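Local coordinates for protein enterochelin esterase (Salmonella enterica subsp. enterica serovar Typhimurium, PDB 3MGA) that probably hydrolyses the ester bonds of the ferric siderophore enterobactin so that its iron can be released inside the cell, at residues P22-E27 and E153-P158; T274-D279 and P303-C308. All coordinates share one frame; numbering follows the deposited sequence.

How the interactions relate
Interaction 1 belongs to the N-terminal E-set-like domain and interaction 2 to the alpha/beta-hydrolase domain; they lie on opposite sides of the chain's centre, with nearest atoms about 22 Å apart, and share no strand or helix. Neither is a deep-core contact, since each mixes buried and exposed residues. The pair 22-27/153-158 is apolar, an indole against a selenomethionine and a proline, and bridges the edge strand of one small sheet and the end of a strand of another. The pair 274-279/303-308 is polar, a single arginine reaching a carbonyl and a carboxylate, and it joins two helix-to-strand loops at the N-terminal ends of two inner strands of the large mixed sheet.

Interaction 1: P22-E27 and E153-P158; sequences PEWIRE and EMPDAP
Trp24 reaches from the edge strand 23-26 to Met154 and Pro155, which begin the loop after strand 148-153. The apolar part of the contact rests on the indole. CE3 of Trp24, on the six-membered ring, is 4.0 Å from the methyl CE of Met154, while at the pyrrole end NE1 of Trp24 lies 3.8 Å from CG of Pro155. The proline also sets its CD 4.3 Å above the plane of the Trp24 ring, displaced toward the rim. A chi1 of 58° tucks the start of the Trp24 indole over its own backbone, flanked by N and C, and the ring extends across toward the loop.

The sulfur-aromatic part comes from Met154, a selenomethionine. Its SE stands 5.0 Å from the centroid of the five-membered ring of Trp24, 34° off the ring normal, an oblique Met-aromatic contact. The bend at chi2 (-57°) brings SE of Met154 to 4.1 Å from CB of Trp24, and a second bend at chi3 turns the methyl toward CE3.

The polar part lies within the loop: Met154 to Ala157 forms a type I beta turn, closed by a bond from Ala157 N to Met154 O of 3.1 Å. Arg26 and Asp156 carry opposite charges, but NH1 of Arg26 and OD2 of Asp156 remain 4.9 Å apart. Met154 is buried and also touches Val34 of strand 32-39, whereas Trp24 and Pro155 are exposed. Backbone pairing with strand 32-39 sets the place of strand 23-26; between the two segments themselves the chemistry implies dispersion and shape rather than directed bonds.

Interaction 2: T274-D279 and P303-C308; sequences TPFSDD and PTRFGC
Two helix-to-strand loops of the alpha/beta-hydrolase domain meet here: loop 274-279 precedes strand 284-288, loop 303-308 runs into strand 308-312, and Arg305 of the second reaches across to the first. Its NH2 donates to the carbonyl O of Ser277 at 3.0 Å, with a nearly straight N-H...O angle of 167°. The acceptor lies at the edge of the guanidinium and in its plane, and the donor in turn lies in the carbonyl plane on a lone pair. NH1 of Arg305 forms a salt bridge with OD1 of Asp278 at 3.4 Å; its hydrogen bond is weak, and the carboxylate and guanidinium planes stand 70° apart. The same NH1 sits 3.9 Å from CE1 of Phe276, near the ring plane at its edge rather than over the pi face.

Arg305 CB points away from the opposite loop, and bends at chi2 (62°) and chi3 turn the guanidinium back to it. A water bridges the carbonyls of Asp278 and Thr304; it lies over one face of the guanidinium. Within 274-279, Ser277 OG accepts from Asp279 N at 3.0 Å, an ST turn that ties down the chain beside the gripped carbonyl.

Thr283, just before strand 284-288, gives Arg305 NH2 a second partner through OG1, and Gln263 of helix 256-273 touches the arginine side chain. Phe276 packs on Val270 and Arg271 of that helix and on Leu204 of strand 204-207, while Cys308 starts strand 308-312 beside strand 284-288.

Interaction 1: P22-E27 and E153-P158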
ATOM      1  N   PRO A  22     -10.779  10.683  15.490  1.00 45.62           N
ATOM      2  CA  PRO A  22     -11.512   9.523  15.984  1.00 44.68           C
ATOM      3  C   PRO A  22     -11.140   9.141  17.419  1.00 45.57           C
ATOM      4  O   PRO A  22      -9.981   9.277  17.823  1.00 44.02           O
ATOM      5  CB  PRO A  22     -11.094   8.414  15.017  1.00 42.11           C
ATOM      6  CG  PRO A  22     -10.741   9.128  13.767  1.00 41.53           C
ATOM      7  CD  PRO A  22     -10.107  10.403  14.211  1.00 43.46           C
ATOM      8  N   GLU A  23     -12.130   8.673  18.173  1.00 46.94           N
ATOM      9  CA  GLU A  23     -11.937   8.246  19.559  1.00 49.12           C
ATOM     10  C   GLU A  23     -12.213   6.753  19.672  1.00 48.29           C
ATOM     11  O   GLU A  23     -13.045   6.217  18.950  1.00 48.64           O
ATOM     12  CB  GLU A  23     -12.864   9.023  20.486  1.00 51.38           C
ATOM     13  CG  GLU A  23     -12.561  10.510  20.559  1.00 54.47           C
ATOM     14  CD  GLU A  23     -13.597  11.273  21.360  1.00 59.51           C
ATOM     15  OE1 GLU A  23     -14.795  10.942  21.239  1.00 59.64           O
ATOM     16  OE2 GLU A  23     -13.221  12.218  22.089  1.00 64.23           O
ATOM     17  N   TRP A  24     -11.521   6.087  20.586  1.00 49.01           N
ATOM     18  CA  TRP A  24     -11.686   4.654  20.761  1.00 48.56           C
ATOM     19  C   TRP A  24     -11.842   4.226  22.224  1.00 51.52           C
ATOM     20  O   TRP A  24     -11.347   4.887  23.132  1.00 52.53           O
ATOM     21  CB  TRP A  24     -10.501   3.916  20.124  1.00 45.96           C
ATOM     22  CG  TRP A  24      -9.149   4.303  20.683  1.00 45.12           C
ATOM     23  CD1 TRP A  24      -8.531   3.771  21.778  1.00 44.27           C
ATOM     24  CD2 TRP A  24      -8.249   5.281  20.153  1.00 43.63           C
ATOM     25  NE1 TRP A  24      -7.310   4.364  21.971  1.00 42.76           N
ATOM     26  CE2 TRP A  24      -7.111   5.296  20.989  1.00 46.33           C
ATOM     27  CE3 TRP A  24      -8.297   6.152  19.062  1.00 43.80           C
ATOM     28  CZ2 TRP A  24      -6.026   6.154  20.765  1.00 46.89           C
ATOM     29  CZ3 TRP A  24      -7.214   7.002  18.835  1.00 45.71           C
ATOM     30  CH2 TRP A  24      -6.095   6.992  19.681  1.00 46.43           C
ATOM     31  N   ILE A  25     -12.547   3.115  22.422  1.00 53.05           N
ATOM     32  CA  ILE A  25     -12.764   2.528  23.743  1.00 56.63           C
ATOM     33  C   ILE A  25     -12.486   1.032  23.662  1.00 57.31           C
ATOM     34  O   ILE A  25     -13.070   0.326  22.842  1.00 57.16           O
ATOM     35  CB  ILE A  25     -14.199   2.740  24.253  1.00 58.80           C
ATOM     36  CG1 ILE A  25     -14.480   4.228  24.456  1.00 59.03           C
ATOM     37  CG2 ILE A  25     -14.413   1.989  25.564  1.00 62.59           C
ATOM     38  CD1 ILE A  25     -13.566   4.893  25.449  1.00 57.76           C
ATOM     39  N   ARG A  26     -11.592   0.567  24.523  1.00 59.00           N
ATOM     40  CA  ARG A  26     -11.195  -0.828  24.580  1.00 60.14           C
ATOM     41  C   ARG A  26     -12.346  -1.571  25.241  1.00 63.42           C
ATOM     42  O   ARG A  26     -12.772  -1.201  26.334  1.00 66.54           O
ATOM     43  CB  ARG A  26      -9.922  -0.927  25.427  1.00 61.47           C
ATOM     44  CG  ARG A  26      -9.027  -2.159  25.294  1.00 61.51           C
ATOM     45  CD  ARG A  26      -9.662  -3.483  25.608  1.00 64.89           C
ATOM     46  NE  ARG A  26      -8.643  -4.460  26.023  1.00 66.89           N
ATOM     47  CZ  ARG A  26      -7.807  -5.107  25.205  1.00 69.42           C
ATOM     48  NH1 ARG A  26      -7.817  -4.890  23.887  1.00 67.69           N
ATOM     49  NH2 ARG A  26      -6.934  -5.974  25.714  1.00 70.24           N
ATOM     50  N   GLU A  27     -12.866  -2.599  24.577  1.00 64.48           N
ATOM     51  CA  GLU A  27     -13.981  -3.387  25.123  1.00 68.43           C
ATOM     52  C   GLU A  27     -13.538  -4.710  25.753  1.00 70.30           C
ATOM     53  O   GLU A  27     -12.368  -5.089  25.690  1.00 68.98           O
ATOM     54  CB  GLU A  27     -15.042  -3.618  24.042  1.00 68.11           C
ATOM     55  CG  GLU A  27     -15.809  -2.354  23.692  1.00 69.74           C
ATOM     56  CD  GLU A  27     -16.812  -2.553  22.580  1.00 71.95           C
ATOM     57  OE1 GLU A  27     -16.544  -3.382  21.682  1.00 74.00           O
ATOM     58  OE2 GLU A  27     -17.857  -1.857  22.587  1.00 73.47           O
ATOM     59  N   GLU A 153      -4.879   4.514  13.728  1.00 40.30           N
ATOM     60  CA  GLU A 153      -4.156   3.351  14.219  1.00 41.91           C
ATOM     61  C   GLU A 153      -4.627   2.954  15.610  1.00 41.60           C
ATOM     62  O   GLU A 153      -4.715   3.790  16.493  1.00 41.14           O
ATOM     63  CB  GLU A 153      -2.664   3.657  14.309  1.00 42.68           C
ATOM     64  CG  GLU A 153      -2.033   4.191  13.044  1.00 47.17           C
ATOM     65  CD  GLU A 153      -0.512   4.259  13.150  1.00 52.00           C
ATOM     66  OE1 GLU A 153       0.143   4.552  12.132  1.00 54.60           O
ATOM     67  OE2 GLU A 153       0.025   3.995  14.244  1.00 55.68           O
HETATM   68  N   MSE A 154      -4.929   1.677  15.801  1.00 42.14           N
HETATM   69  CA  MSE A 154      -5.333   1.196  17.118  1.00 42.53           C
HETATM   70  C   MSE A 154      -4.048   1.032  17.936  1.00 41.91           C
HETATM   71  O   MSE A 154      -2.968   0.925  17.361  1.00 40.94           O
HETATM   72  CB  MSE A 154      -6.132  -0.096  17.026  1.00 43.27           C
HETATM   73  CG  MSE A 154      -7.543   0.063  16.459  1.00 44.49           C
HETATM   74 SE   MSE A 154      -8.698   1.328  17.430  1.00 46.46          SE
HETATM   75  CE  MSE A 154      -8.295   3.017  16.555  1.00 36.59           C
ATOM     76  N   PRO A 155      -4.163   1.015  19.274  1.00 41.60           N
ATOM     77  CA  PRO A 155      -3.000   0.972  20.160  1.00 42.76           C
ATOM     78  C   PRO A 155      -2.008  -0.163  19.967  1.00 42.70           C
ATOM     79  O   PRO A 155      -0.854  -0.011  20.318  1.00 42.44           O
ATOM     80  CB  PRO A 155      -3.636   0.881  21.554  1.00 44.88           C
ATOM     81  CG  PRO A 155      -4.988   1.468  21.383  1.00 43.50           C
ATOM     82  CD  PRO A 155      -5.420   1.018  20.042  1.00 42.16           C
ATOM     83  N   ASP A 156      -2.448  -1.285  19.417  1.00 42.90           N
ATOM     84  CA  ASP A 156      -1.563  -2.423  19.237  1.00 44.05           C
ATOM     85  C   ASP A 156      -1.126  -2.645  17.791  1.00 43.42           C
ATOM     86  O   ASP A 156      -0.652  -3.728  17.444  1.00 45.40           O
ATOM     87  CB  ASP A 156      -2.209  -3.672  19.833  1.00 45.88           C
ATOM     88  CG  ASP A 156      -2.344  -3.589  21.349  1.00 47.71           C
ATOM     89  OD1 ASP A 156      -1.405  -3.086  22.006  1.00 42.20           O
ATOM     90  OD2 ASP A 156      -3.372  -4.056  21.887  1.00 55.22           O
ATOM     91  N   ALA A 157      -1.275  -1.616  16.955  1.00 40.92           N
ATOM     92  CA  ALA A 157      -0.824  -1.688  15.574  1.00 39.82           C
ATOM     93  C   ALA A 157       0.683  -1.880  15.666  1.00 40.73           C
ATOM     94  O   ALA A 157       1.342  -1.168  16.420  1.00 41.96           O
ATOM     95  CB  ALA A 157      -1.156  -0.406  14.832  1.00 37.37           C
ATOM     96  N   PRO A 158       1.242  -2.831  14.909  1.00 41.81           N
ATOM     97  CA  PRO A 158       2.693  -3.073  15.034  1.00 43.43           C
ATOM     98  C   PRO A 158       3.544  -1.878  14.621  1.00 42.40           C
ATOM     99  O   PRO A 158       3.125  -1.073  13.792  1.00 39.55           O
ATOM    100  CB  PRO A 158       2.928  -4.257  14.089  1.00 43.74           C
ATOM    101  CG  PRO A 158       1.872  -4.083  13.038  1.00 43.60           C
ATOM    102  CD  PRO A 158       0.658  -3.572  13.779  1.00 41.53           C
TER

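Interaction 2: T274-D279 and P303-C308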
ATOM      1  N   THR A 274      26.248   5.444  -9.821  1.00 48.77           N
ATOM      2  CA  THR A 274      26.665   4.886  -8.521  1.00 49.57           C
ATOM      3  C   THR A 274      26.740   3.358  -8.585  1.00 48.46           C
ATOM      4  O   THR A 274      25.810   2.708  -9.068  1.00 47.42           O
ATOM      5  CB  THR A 274      25.729   5.277  -7.358  1.00 48.55           C
ATOM      6  OG1 THR A 274      24.387   4.856  -7.644  1.00 48.75           O
ATOM      7  CG2 THR A 274      25.764   6.783  -7.115  1.00 52.39           C
ATOM      8  N   PRO A 275      27.843   2.780  -8.089  1.00 47.83           N
ATOM      9  CA  PRO A 275      27.997   1.325  -8.121  1.00 47.66           C
ATOM     10  C   PRO A 275      27.046   0.551  -7.201  1.00 45.06           C
ATOM     11  O   PRO A 275      26.585   1.079  -6.200  1.00 42.35           O
ATOM     12  CB  PRO A 275      29.448   1.104  -7.648  1.00 50.07           C
ATOM     13  CG  PRO A 275      30.112   2.440  -7.651  1.00 49.76           C
ATOM     14  CD  PRO A 275      29.025   3.456  -7.521  1.00 50.55           C
ATOM     15  N   PHE A 276      26.753  -0.692  -7.580  1.00 45.88           N
ATOM     16  CA  PHE A 276      25.922  -1.603  -6.779  1.00 45.10           C
ATOM     17  C   PHE A 276      26.255  -3.062  -7.132  1.00 46.51           C
ATOM     18  O   PHE A 276      26.779  -3.349  -8.211  1.00 47.69           O
ATOM     19  CB  PHE A 276      24.420  -1.315  -6.913  1.00 43.34           C
ATOM     20  CG  PHE A 276      23.892  -1.428  -8.311  1.00 42.66           C
ATOM     21  CD1 PHE A 276      23.551  -2.670  -8.844  1.00 41.00           C
ATOM     22  CD2 PHE A 276      23.692  -0.289  -9.085  1.00 40.49           C
ATOM     23  CE1 PHE A 276      23.054  -2.779 -10.130  1.00 41.93           C
ATOM     24  CE2 PHE A 276      23.188  -0.386 -10.376  1.00 38.85           C
ATOM     25  CZ  PHE A 276      22.869  -1.636 -10.901  1.00 41.69           C
ATOM     26  N   SER A 277      25.946  -3.970  -6.210  1.00 46.60           N
ATOM     27  CA  SER A 277      26.240  -5.400  -6.370  1.00 47.79           C
ATOM     28  C   SER A 277      25.497  -6.127  -7.493  1.00 48.31           C
ATOM     29  O   SER A 277      24.309  -5.874  -7.757  1.00 44.82           O
ATOM     30  CB  SER A 277      25.952  -6.140  -5.060  1.00 47.69           C
ATOM     31  OG  SER A 277      26.180  -7.534  -5.200  1.00 49.59           O
ATOM     32  N   ASP A 278      26.217  -7.060  -8.124  1.00 50.80           N
ATOM     33  CA  ASP A 278      25.667  -7.889  -9.196  1.00 51.91           C
ATOM     34  C   ASP A 278      25.157  -9.213  -8.638  1.00 51.74           C
ATOM     35  O   ASP A 278      24.695 -10.069  -9.384  1.00 51.88           O
ATOM     36  CB  ASP A 278      26.706  -8.117 -10.296  1.00 55.00           C
ATOM     37  CG  ASP A 278      26.932  -6.880 -11.149  1.00 58.25           C
ATOM     38  OD1 ASP A 278      26.001  -6.043 -11.233  1.00 63.30           O
ATOM     39  OD2 ASP A 278      28.021  -6.750 -11.751  1.00 62.80           O
ATOM     40  N   ASP A 279      25.234  -9.360  -7.318  1.00 51.52           N
ATOM     41  CA  ASP A 279      24.772 -10.556  -6.636  1.00 52.87           C
ATOM     42  C   ASP A 279      23.251 -10.556  -6.553  1.00 50.21           C
ATOM     43  O   ASP A 279      22.670  -9.772  -5.814  1.00 49.68           O
ATOM     44  CB  ASP A 279      25.372 -10.615  -5.224  1.00 53.59           C
ATOM     45  CG  ASP A 279      24.872 -11.808  -4.415  1.00 57.42           C
ATOM     46  OD1 ASP A 279      24.212 -12.707  -4.991  1.00 58.94           O
ATOM     47  OD2 ASP A 279      25.141 -11.837  -3.190  1.00 61.75           O
ATOM     48  N   PRO A 303      15.838 -14.774 -12.050  1.00 53.87           N
ATOM     49  CA  PRO A 303      16.377 -14.968 -10.700  1.00 54.16           C
ATOM     50  C   PRO A 303      17.876 -14.708 -10.611  1.00 55.62           C
ATOM     51  O   PRO A 303      18.405 -14.532  -9.517  1.00 56.20           O
ATOM     52  CB  PRO A 303      16.053 -16.434 -10.399  1.00 56.84           C
ATOM     53  CG  PRO A 303      15.982 -17.094 -11.737  1.00 58.43           C
ATOM     54  CD  PRO A 303      15.516 -16.052 -12.715  1.00 55.42           C
ATOM     55  N   THR A 304      18.541 -14.680 -11.761  1.00 57.86           N
ATOM     56  CA  THR A 304      19.973 -14.421 -11.837  1.00 59.54           C
ATOM     57  C   THR A 304      20.276 -12.938 -11.621  1.00 57.53           C
ATOM     58  O   THR A 304      21.425 -12.560 -11.402  1.00 58.17           O
ATOM     59  CB  THR A 304      20.546 -14.866 -13.214  1.00 62.45           C
ATOM     60  OG1 THR A 304      21.959 -14.617 -13.260  1.00 65.35           O
ATOM     61  CG2 THR A 304      19.859 -14.118 -14.356  1.00 60.33           C
ATOM     62  N   ARG A 305      19.240 -12.104 -11.709  1.00 55.94           N
ATOM     63  CA  ARG A 305      19.368 -10.664 -11.509  1.00 53.73           C
ATOM     64  C   ARG A 305      18.541 -10.185 -10.311  1.00 51.62           C
ATOM     65  O   ARG A 305      18.982  -9.298  -9.573  1.00 50.92           O
ATOM     66  CB  ARG A 305      18.943  -9.935 -12.779  1.00 53.21           C
ATOM     67  CG  ARG A 305      18.941  -8.402 -12.726  1.00 52.69           C
ATOM     68  CD  ARG A 305      20.305  -7.753 -12.461  1.00 52.00           C
ATOM     69  NE  ARG A 305      20.707  -7.786 -11.054  1.00 53.44           N
ATOM     70  CZ  ARG A 305      21.795  -7.185 -10.565  1.00 51.48           C
ATOM     71  NH1 ARG A 305      22.604  -6.488 -11.358  1.00 52.35           N
ATOM     72  NH2 ARG A 305      22.073  -7.278  -9.272  1.00 50.00           N
ATOM     73  N   PHE A 306      17.357 -10.765 -10.114  1.00 50.58           N
ATOM     74  CA  PHE A 306      16.486 -10.367  -9.006  1.00 48.71           C
ATOM     75  C   PHE A 306      16.210 -11.570  -8.108  1.00 49.75           C
ATOM     76  O   PHE A 306      15.289 -12.350  -8.360  1.00 50.58           O
ATOM     77  CB  PHE A 306      15.170  -9.780  -9.538  1.00 47.43           C
ATOM     78  CG  PHE A 306      15.355  -8.738 -10.611  1.00 46.15           C
ATOM     79  CD1 PHE A 306      15.889  -7.495 -10.310  1.00 46.16           C
ATOM     80  CD2 PHE A 306      14.973  -8.998 -11.921  1.00 50.63           C
ATOM     81  CE1 PHE A 306      16.057  -6.530 -11.292  1.00 45.17           C
ATOM     82  CE2 PHE A 306      15.132  -8.033 -12.913  1.00 50.45           C
ATOM     83  CZ  PHE A 306      15.673  -6.796 -12.592  1.00 48.37           C
ATOM     84  N   GLY A 307      17.006 -11.712  -7.053  1.00 50.21           N
ATOM     85  CA  GLY A 307      16.873 -12.836  -6.135  1.00 50.72           C
ATOM     86  C   GLY A 307      15.965 -12.612  -4.947  1.00 49.17           C
ATOM     87  O   GLY A 307      15.578 -13.569  -4.278  1.00 49.59           O
ATOM     88  N   CYS A 308      15.617 -11.356  -4.681  1.00 47.53           N
ATOM     89  CA  CYS A 308      14.764 -11.023  -3.545  1.00 46.20           C
ATOM     90  C   CYS A 308      13.477 -10.346  -4.009  1.00 44.04           C
ATOM     91  O   CYS A 308      13.510  -9.343  -4.715  1.00 43.45           O
ATOM     92  CB  CYS A 308      15.522 -10.112  -2.573  1.00 46.48           C
ATOM     93  SG  CYS A 308      17.127 -10.788  -2.027  0.96 49.85           S
TER
HETATM   94  O   HOH W   1      22.739 -10.433 -11.050  1.00 60.84           O